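Local coordinates for protein putative thioesterase (Syntrophus aciditrophicus SB, PDB 3HDU) that probably hydrolyses thioesters, as a putative hotdog-fold thioesterase of the PaaI-like family, at residues 64-69 with 137-142. Sequence-based numbering, arbitrary orientation.
Sequences GVISSA and TELMND
Leu139 meets one flat group across the contact, the peptide group of Ile66, and comes to its edge and not over a face. Its methyl CD1 lies to the side of the carbonyl oxygen, 4.0 Å from Ile66 O. No ring takes part, and no hydrogen bond joins the two segments. The rest of the contact is aliphatic. CD1 also lies 4.0 Å from Ile66 CG2, and Ala69 CB is equally close to CD1, at 4.0 Å. One leucine methyl therefore fits between residues 66 and 69, one turn apart on the helix, beside the carbonyl oxygen. Leu139 has CG anti to the backbone N (chi1 -169°), which carries CD1 out from the strand to the helix. On Ile66 the CG2 branch does the touching, and its side chain runs at a slant to that of Leu139. The backbones stay apart, with Ile66 CA and Leu139 CA 7.9 Å from each other. All three touching residues are buried. Ile70 of the same helix and Ile147 of the adjoining strand also pack on Leu139, while Phe46 and Phe119 pack on Ala69.

A second side of the helix faces another subunit. There Ser67 OG donates to Gly64 O at 2.8 Å, tilted 35° from the carbonyl plane. Ser68 N gives the usual helix bond to the same oxygen. Two donors thus grip this buried oxygen. Ser67 OG is also hydrogen-bonded to Ser67 OG of a second subunit. On the strand, Glu138 OE1 accepts a hydrogen bond from Lys131 N of a third subunit.

The contact sets the long helix 58-85 against strand 132-141 of the antiparallel sheet. This is the hotdog fold, in which a curved sheet wraps around a central helix.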
loop_
_atom_site.group_PDB
_atom_site.type_symbol
_atom_site.label_atom_id
_atom_site.label_comp_id
_atom_site.label_asym_id
_atom_site.label_seq_id
_atom_site.Cartn_x
_atom_site.Cartn_y
_atom_site.Cartn_z
ATOM N N GLY A 64 -11.702 7.130 15.562
ATOM C CA GLY A 64 -10.636 6.948 16.553
ATOM C C GLY A 64 -10.869 5.751 17.469
ATOM O O GLY A 64 -9.922 5.022 17.784
ATOM N N VAL A 65 -12.126 5.559 17.893
ATOM C CA VAL A 65 -12.534 4.416 18.727
ATOM C C VAL A 65 -12.304 3.094 17.986
ATOM O O VAL A 65 -11.720 2.166 18.558
ATOM C CB VAL A 65 -14.027 4.529 19.190
ATOM C CG1 VAL A 65 -14.515 3.246 19.848
ATOM C CG2 VAL A 65 -14.204 5.703 20.142
ATOM N N ILE A 66 -12.756 3.026 16.728
ATOM C CA ILE A 66 -12.580 1.838 15.864
ATOM C C ILE A 66 -11.095 1.502 15.637
ATOM O O ILE A 66 -10.720 0.320 15.692
ATOM C CB ILE A 66 -13.313 2.011 14.502
ATOM C CG1 ILE A 66 -14.828 1.931 14.699
ATOM C CG2 ILE A 66 -12.904 0.936 13.474
ATOM C CD1 ILE A 66 -15.615 2.409 13.489
ATOM N N SER A 67 -10.271 2.532 15.396
ATOM C CA SER A 67 -8.825 2.353 15.194
ATOM C C SER A 67 -8.142 1.833 16.465
ATOM O O SER A 67 -7.254 0.987 16.367
ATOM C CB SER A 67 -8.141 3.641 14.690
ATOM O OG SER A 67 -8.192 4.702 15.636
ATOM N N SER A 68 -8.566 2.321 17.640
ATOM C CA SER A 68 -8.038 1.838 18.934
ATOM C C SER A 68 -8.417 0.380 19.202
ATOM O O SER A 68 -7.559 -0.407 19.592
ATOM C CB SER A 68 -8.520 2.697 20.097
ATOM O OG SER A 68 -7.986 3.999 19.997
ATOM N N ALA A 69 -9.693 0.035 18.983
ATOM C CA ALA A 69 -10.198 -1.337 19.164
ATOM C C ALA A 69 -9.450 -2.354 18.293
ATOM O O ALA A 69 -9.101 -3.437 18.769
ATOM C CB ALA A 69 -11.694 -1.406 18.874
ATOM N N THR A 137 -7.425 -8.027 10.945
ATOM C CA THR A 137 -8.611 -7.895 11.811
ATOM C C THR A 137 -9.896 -7.588 11.052
ATOM O O THR A 137 -9.864 -7.025 9.961
ATOM C CB THR A 137 -8.421 -6.802 12.881
ATOM O OG1 THR A 137 -8.158 -5.548 12.244
ATOM C CG2 THR A 137 -7.276 -7.154 13.803
ATOM N N GLU A 138 -11.019 -7.989 11.646
ATOM C CA GLU A 138 -12.355 -7.704 11.129
ATOM C C GLU A 138 -13.166 -7.165 12.296
ATOM O O GLU A 138 -13.261 -7.839 13.316
ATOM C CB GLU A 138 -13.034 -8.961 10.595
ATOM C CG GLU A 138 -12.320 -9.643 9.442
ATOM C CD GLU A 138 -13.043 -10.892 8.954
ATOM O OE1 GLU A 138 -14.205 -11.130 9.343
ATOM O OE2 GLU A 138 -12.450 -11.649 8.160
ATOM N N LEU A 139 -13.728 -5.964 12.148
ATOM C CA LEU A 139 -14.545 -5.340 13.177
ATOM C C LEU A 139 -15.994 -5.268 12.693
ATOM O O LEU A 139 -16.254 -4.758 11.594
ATOM C CB LEU A 139 -13.997 -3.961 13.532
ATOM C CG LEU A 139 -14.597 -3.304 14.788
ATOM C CD1 LEU A 139 -13.582 -2.422 15.511
ATOM C CD2 LEU A 139 -15.851 -2.525 14.462
HETATM N N MSE A 140 -16.909 -5.777 13.534
HETATM C CA MSE A 140 -18.352 -5.776 13.241
HETATM C C MSE A 140 -19.160 -5.235 14.414
HETATM O O MSE A 140 -18.668 -5.154 15.531
HETATM C CB MSE A 140 -18.875 -7.155 12.769
HETATM C CG MSE A 140 -18.179 -8.374 13.340
HETATM SE SE MSE A 140 -16.635 -8.861 12.262
HETATM C CE MSE A 140 -15.722 -10.018 13.551
ATOM N N ASN A 141 -20.407 -4.857 14.122
ATOM C CA ASN A 141 -21.338 -4.257 15.100
ATOM C C ASN A 141 -22.273 -5.292 15.770
ATOM O O ASN A 141 -22.071 -6.501 15.598
ATOM C CB ASN A 141 -22.112 -3.087 14.431
ATOM C CG ASN A 141 -23.004 -3.519 13.257
ATOM O OD1 ASN A 141 -23.327 -4.693 13.075
ATOM N ND2 ASN A 141 -23.399 -2.546 12.452
ATOM N N ASP A 142 -23.247 -4.807 16.559
ATOM C CA ASP A 142 -24.321 -5.623 17.189
ATOM C C ASP A 142 -24.974 -6.628 16.243
ATOM O O ASP A 142 -25.198 -7.788 16.599
ATOM C CB ASP A 142 -25.470 -4.706 17.668
ATOM C CG ASP A 142 -25.168 -3.997 18.967
ATOM O OD1 ASP A 142 -25.380 -4.625 20.028
ATOM O OD2 ASP A 142 -24.791 -2.800 18.931
#